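Local atomic coordinates of protein tudor (Drosophila melanogaster, PDB entry 3NTK), a protein that recognises the Piwi protein Aubergine through methylated arginines, here with its last extended Tudor domain, and is required for primordial germ cell formation. Residues Cys6-Phe11 against Met15-Gln20; Glu112-Thr117 against Glu141-Lys146. All coordinates share one frame; numbering follows the deposited sequence.

How the interactions relate
Interaction 1 is a hairpin deep in the fold, its centre about 6 Å from the centre of the chain. Interaction 2 is a surface contact about 17 Å from that centre. The two centres are about 13 Å apart, and both belong to one mixed sheet. Strand 16-21 pairs with strand 109-113, so the two contacts touch. Met15 O lies 3.2 Å from Glu112 CB, and Phe17 CE1 packs 3.9 Å from Leu113 CG. Interaction 1 also reaches the Tudor-core sheet, where Tyr18 meets His81. In extended Tudor domains the methylarginine is bound by the Tudor core; interaction 2 lies at the surface of the other sheet.

Interaction 1 (Cys6-Phe11 against Met15-Gln20); sequences CVVVQF and MSFYVQ
Phe11 has CG trans to its backbone N (chi1 -167°), while Phe17 tucks CG between its N and carbonyl carbon (chi1 61°). The first torsion carries the Phe11 ring across to the base of Phe17, where Phe11 CD2 sits 3.4 Å from Phe17 CB; the second turns the Phe17 ring away from strand 6-11, on the same face. The ring planes are inclined by 37° with centroids 5.4 Å apart. Val8 and Val19 continue the apolar row, CG2 against CG1. Ile130 of helix 120-131 packs on Val8 and Phe11, and Cys111 of strand 109-113 on Phe17 and Val19. An alanine in place of Phe11 is likely to open a gap beside Phe17 CB and Ile130. On the other face, Gln10 CB lies alongside Tyr18 CD1 at 3.9 Å. At the bulge, Val9 crosses Tyr18 nearly at a right angle, with Val9 CG2 3.7 Å from Tyr18 CB. Val9 N bonds to Tyr18 O at 2.9 Å. Gln10 N reaches Tyr18 O weakly at 3.4 Å. Tyr18 N returns a 2.8 Å bond to Gln10 O. Val9 and Gln10 oppose one residue, a classic beta bulge in the antiparallel hairpin of the OB-fold part of this extended Tudor domain.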
loop_
_atom_site.group_PDB
_atom_site.type_symbol
_atom_site.label_atom_id
_atom_site.label_comp_id
_atom_site.label_asym_id
_atom_site.label_seq_id
_atom_site.Cartn_x
_atom_site.Cartn_y
_atom_site.Cartn_z
ATOM N N CYS A 6 -11.253 5.603 -0.378
ATOM C CA CYS A 6 -10.063 4.839 -0.049
ATOM C C CYS A 6 -9.524 5.313 1.289
ATOM O O CYS A 6 -10.020 6.287 1.867
ATOM C CB CYS A 6 -8.990 5.043 -1.116
ATOM S SG CYS A 6 -8.362 6.731 -1.214
ATOM N N VAL A 7 -8.518 4.606 1.782
ATOM C CA VAL A 7 -7.861 4.971 3.021
ATOM C C VAL A 7 -6.396 5.036 2.629
ATOM O O VAL A 7 -5.937 4.221 1.830
ATOM C CB VAL A 7 -8.060 3.901 4.126
ATOM C CG1 VAL A 7 -7.222 4.247 5.340
ATOM C CG2 VAL A 7 -9.529 3.823 4.526
ATOM N N VAL A 8 -5.674 6.020 3.155
ATOM C CA VAL A 8 -4.252 6.154 2.858
ATOM C C VAL A 8 -3.512 5.273 3.864
ATOM O O VAL A 8 -3.659 5.448 5.071
ATOM C CB VAL A 8 -3.791 7.621 3.007
ATOM C CG1 VAL A 8 -2.294 7.732 2.748
ATOM C CG2 VAL A 8 -4.562 8.506 2.033
ATOM N N VAL A 9 -2.725 4.322 3.373
ATOM C CA VAL A 9 -2.004 3.422 4.265
ATOM C C VAL A 9 -0.528 3.757 4.417
ATOM O O VAL A 9 0.120 3.317 5.372
ATOM C CB VAL A 9 -2.136 1.947 3.804
ATOM C CG1 VAL A 9 -3.591 1.512 3.896
ATOM C CG2 VAL A 9 -1.618 1.787 2.371
ATOM N N GLN A 10 -0.001 4.531 3.476
ATOM C CA GLN A 10 1.398 4.935 3.508
ATOM C C GLN A 10 1.493 6.285 2.806
ATOM O O GLN A 10 0.966 6.449 1.711
ATOM C CB GLN A 10 2.256 3.905 2.774
ATOM C CG GLN A 10 3.747 4.093 2.952
ATOM C CD GLN A 10 4.233 3.620 4.309
ATOM O OE1 GLN A 10 5.403 3.795 4.656
ATOM N NE2 GLN A 10 3.337 3.010 5.082
ATOM N N PHE A 11 2.162 7.251 3.426
ATOM C CA PHE A 11 2.273 8.570 2.813
ATOM C C PHE A 11 3.656 9.189 2.978
ATOM O O PHE A 11 3.993 9.709 4.038
ATOM C CB PHE A 11 1.202 9.498 3.400
ATOM C CG PHE A 11 1.022 10.785 2.641
ATOM C CD1 PHE A 11 1.767 11.914 2.966
ATOM C CD2 PHE A 11 0.104 10.864 1.595
ATOM C CE1 PHE A 11 1.599 13.109 2.257
ATOM C CE2 PHE A 11 -0.071 12.049 0.882
ATOM C CZ PHE A 11 0.679 13.173 1.215
ATOM N N MET A 15 3.756 13.201 -4.007
ATOM C CA MET A 15 4.180 12.478 -5.195
ATOM C C MET A 15 4.387 10.991 -5.005
ATOM O O MET A 15 4.749 10.291 -5.945
ATOM C CB MET A 15 5.426 13.108 -5.822
ATOM C CG MET A 15 6.530 13.474 -4.886
ATOM S SD MET A 15 7.108 12.149 -3.863
ATOM C CE MET A 15 6.778 12.856 -2.310
ATOM N N SER A 16 4.154 10.500 -3.794
ATOM C CA SER A 16 4.298 9.073 -3.551
ATOM C C SER A 16 3.609 8.603 -2.284
ATOM O O SER A 16 4.109 8.815 -1.173
ATOM C CB SER A 16 5.777 8.677 -3.497
ATOM O OG SER A 16 5.905 7.262 -3.423
ATOM N N PHE A 17 2.452 7.973 -2.456
ATOM C CA PHE A 17 1.715 7.428 -1.331
ATOM C C PHE A 17 0.930 6.191 -1.767
ATOM O O PHE A 17 0.802 5.912 -2.962
ATOM C CB PHE A 17 0.793 8.482 -0.694
ATOM C CG PHE A 17 -0.258 9.040 -1.611
ATOM C CD1 PHE A 17 0.039 10.075 -2.493
ATOM C CD2 PHE A 17 -1.567 8.568 -1.553
ATOM C CE1 PHE A 17 -0.957 10.635 -3.303
ATOM C CE2 PHE A 17 -2.567 9.121 -2.358
ATOM C CZ PHE A 17 -2.261 10.156 -3.231
ATOM N N TYR A 18 0.441 5.431 -0.794
ATOM C CA TYR A 18 -0.319 4.220 -1.078
ATOM C C TYR A 18 -1.703 4.263 -0.453
ATOM O O TYR A 18 -1.879 4.773 0.656
ATOM C CB TYR A 18 0.414 2.987 -0.543
ATOM C CG TYR A 18 1.679 2.650 -1.293
ATOM C CD1 TYR A 18 2.877 3.322 -1.028
ATOM C CD2 TYR A 18 1.677 1.656 -2.272
ATOM C CE1 TYR A 18 4.048 3.004 -1.726
ATOM C CE2 TYR A 18 2.834 1.331 -2.971
ATOM C CZ TYR A 18 4.013 2.005 -2.697
ATOM O OH TYR A 18 5.146 1.672 -3.405
ATOM N N VAL A 19 -2.675 3.695 -1.159
ATOM C CA VAL A 19 -4.044 3.655 -0.677
ATOM C C VAL A 19 -4.652 2.270 -0.826
ATOM O O VAL A 19 -4.147 1.425 -1.568
ATOM C CB VAL A 19 -4.946 4.640 -1.451
ATOM C CG1 VAL A 19 -4.359 6.039 -1.386
ATOM C CG2 VAL A 19 -5.109 4.186 -2.901
ATOM N N GLN A 20 -5.734 2.049 -0.095
ATOM C CA GLN A 20 -6.481 0.807 -0.167
ATOM C C GLN A 20 -7.881 1.272 -0.531
ATOM O O GLN A 20 -8.538 1.967 0.248
ATOM C CB GLN A 20 -6.487 0.074 1.181
ATOM C CG GLN A 20 -5.218 -0.743 1.454
ATOM C CD GLN A 20 -5.257 -1.495 2.782
ATOM O OE1 GLN A 20 -4.409 -2.352 3.050
ATOM N NE2 GLN A 20 -6.234 -1.171 3.621
#

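Interaction 2 (Glu112-Thr117 against Glu141-Lys146); sequences ELDAST and EILATK
The Asp114 carboxylate has different company on its two faces. Leu143 CD1 approaches from one side of its plane and sits 3.5 Å from Asp114 OD2. Ser116 comes over the opposite face and grips OD1 twice. Ser116 OG is 2.8 Å from Asp114 OD1, and Ser116 N is 3.0 Å from that same OD1, about 43° above the plane. The backbone bond makes an Asx turn. The two bonds limit rotation of the carboxylate and hold it beside the Leu143 methyl. CB of Asp114 points toward Leu143, and with CG opposite the backbone N (chi1 166°) OD2 comes to the methyl CD1. The carbonyl of Asp114 is also held twice. Thr117 OG1 reaches Asp114 O at 2.7 Å in the carbonyl plane, and Thr117 N reaches it at 3.1 Å. At the other end, the extended Lys146 chain crosses Glu112 at about a right angle. Lys146 NZ forms a salt bridge to Glu112 OE1, but the ammonium is modelled too close, so its exact place is doubtful. Strand 151-157 lies between the two partners: it runs parallel to strand 109-113 and antiparallel to strand 137-145. Its Arg154 touches Leu143 and makes a long, weak ion pair with Asp114 OD2. Val152 packs on Lys146 and faces the bulge at Leu143 and Ala144. Beyond Thr117 the chain goes on to helix 120-131.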
loop_
_atom_site.group_PDB
_atom_site.type_symbol
_atom_site.label_atom_id
_atom_site.label_comp_id
_atom_site.label_asym_id
_atom_site.label_seq_id
_atom_site.Cartn_x
_atom_site.Cartn_y
_atom_site.Cartn_z
ATOM N N GLU A 112 0.273 9.090 -7.050
ATOM C CA GLU A 112 1.041 10.326 -7.022
ATOM C C GLU A 112 0.057 11.415 -7.419
ATOM O O GLU A 112 -0.739 11.241 -8.340
ATOM C CB GLU A 112 2.252 10.296 -7.967
ATOM C CG GLU A 112 1.980 10.211 -9.452
ATOM C CD GLU A 112 3.263 10.361 -10.271
ATOM O OE1 GLU A 112 4.251 9.659 -9.956
ATOM O OE2 GLU A 112 3.295 11.168 -11.230
ATOM N N LEU A 113 0.095 12.530 -6.703
ATOM C CA LEU A 113 -0.824 13.619 -6.982
ATOM C C LEU A 113 -0.534 14.377 -8.258
ATOM O O LEU A 113 0.618 14.541 -8.660
ATOM C CB LEU A 113 -0.829 14.637 -5.838
ATOM C CG LEU A 113 -1.549 14.306 -4.532
ATOM C CD1 LEU A 113 -1.487 15.523 -3.612
ATOM C CD2 LEU A 113 -2.988 13.928 -4.821
ATOM N N ASP A 114 -1.610 14.827 -8.892
ATOM C CA ASP A 114 -1.518 15.661 -10.080
ATOM C C ASP A 114 -0.938 16.914 -9.421
ATOM O O ASP A 114 -1.609 17.556 -8.619
ATOM C CB ASP A 114 -2.927 15.937 -10.606
ATOM C CG ASP A 114 -2.975 17.053 -11.635
ATOM O OD1 ASP A 114 -1.966 17.765 -11.825
ATOM O OD2 ASP A 114 -4.049 17.219 -12.251
ATOM N N ALA A 115 0.306 17.249 -9.745
ATOM C CA ALA A 115 0.973 18.392 -9.132
ATOM C C ALA A 115 0.270 19.751 -9.257
ATOM O O ALA A 115 0.514 20.654 -8.458
ATOM C CB ALA A 115 2.409 18.490 -9.669
ATOM N N SER A 116 -0.609 19.902 -10.238
ATOM C CA SER A 116 -1.294 21.180 -10.422
ATOM C C SER A 116 -2.440 21.414 -9.431
ATOM O O SER A 116 -2.958 22.528 -9.331
ATOM C CB SER A 116 -1.856 21.261 -11.839
ATOM O OG SER A 116 -2.939 20.360 -11.995
ATOM N N THR A 117 -2.823 20.374 -8.699
ATOM C CA THR A 117 -3.944 20.469 -7.760
ATOM C C THR A 117 -3.621 20.975 -6.359
ATOM O O THR A 117 -4.528 21.181 -5.553
ATOM C CB THR A 117 -4.654 19.113 -7.618
ATOM O OG1 THR A 117 -3.737 18.148 -7.087
ATOM C CG2 THR A 117 -5.160 18.633 -8.971
ATOM N N GLU A 141 -9.673 10.750 -7.470
ATOM C CA GLU A 141 -10.185 10.747 -8.827
ATOM C C GLU A 141 -8.980 10.211 -9.586
ATOM O O GLU A 141 -7.905 10.801 -9.522
ATOM C CB GLU A 141 -10.509 12.164 -9.310
ATOM C CG GLU A 141 -11.301 12.200 -10.615
ATOM C CD GLU A 141 -11.231 13.545 -11.327
ATOM O OE1 GLU A 141 -11.119 14.586 -10.644
ATOM O OE2 GLU A 141 -11.303 13.560 -12.576
ATOM N N ILE A 142 -9.138 9.081 -10.268
ATOM C CA ILE A 142 -8.024 8.507 -11.015
ATOM C C ILE A 142 -7.959 9.113 -12.411
ATOM O O ILE A 142 -8.836 8.885 -13.246
ATOM C CB ILE A 142 -8.149 6.972 -11.121
ATOM C CG1 ILE A 142 -8.269 6.369 -9.722
ATOM C CG2 ILE A 142 -6.922 6.389 -11.822
ATOM C CD1 ILE A 142 -8.419 4.858 -9.714
ATOM N N LEU A 143 -6.912 9.895 -12.654
ATOM C CA LEU A 143 -6.737 10.553 -13.936
ATOM C C LEU A 143 -6.061 9.634 -14.938
ATOM O O LEU A 143 -6.277 9.752 -16.145
ATOM C CB LEU A 143 -5.912 11.832 -13.760
ATOM C CG LEU A 143 -6.455 12.837 -12.739
ATOM C CD1 LEU A 143 -5.533 14.044 -12.676
ATOM C CD2 LEU A 143 -7.858 13.262 -13.126
ATOM N N ALA A 144 -5.239 8.718 -14.438
ATOM C CA ALA A 144 -4.539 7.786 -15.302
ATOM C C ALA A 144 -3.745 6.763 -14.509
ATOM O O ALA A 144 -3.499 6.928 -13.311
ATOM C CB ALA A 144 -3.604 8.546 -16.231
ATOM N N THR A 145 -3.359 5.695 -15.194
ATOM C CA THR A 145 -2.562 4.637 -14.596
ATOM C C THR A 145 -1.324 4.518 -15.478
ATOM O O THR A 145 -1.432 4.232 -16.670
ATOM C CB THR A 145 -3.335 3.307 -14.573
ATOM O OG1 THR A 145 -4.482 3.444 -13.726
ATOM C CG2 THR A 145 -2.454 2.181 -14.050
ATOM N N LYS A 146 -0.157 4.771 -14.891
ATOM C CA LYS A 146 1.110 4.712 -15.614
ATOM C C LYS A 146 1.514 3.293 -15.977
ATOM O O LYS A 146 0.960 2.327 -15.459
ATOM C CB LYS A 146 2.232 5.328 -14.778
ATOM C CG LYS A 146 2.045 6.787 -14.422
ATOM C CD LYS A 146 3.201 7.234 -13.548
ATOM C CE LYS A 146 3.178 8.720 -13.278
ATOM N NZ LYS A 146 4.381 9.096 -12.495
#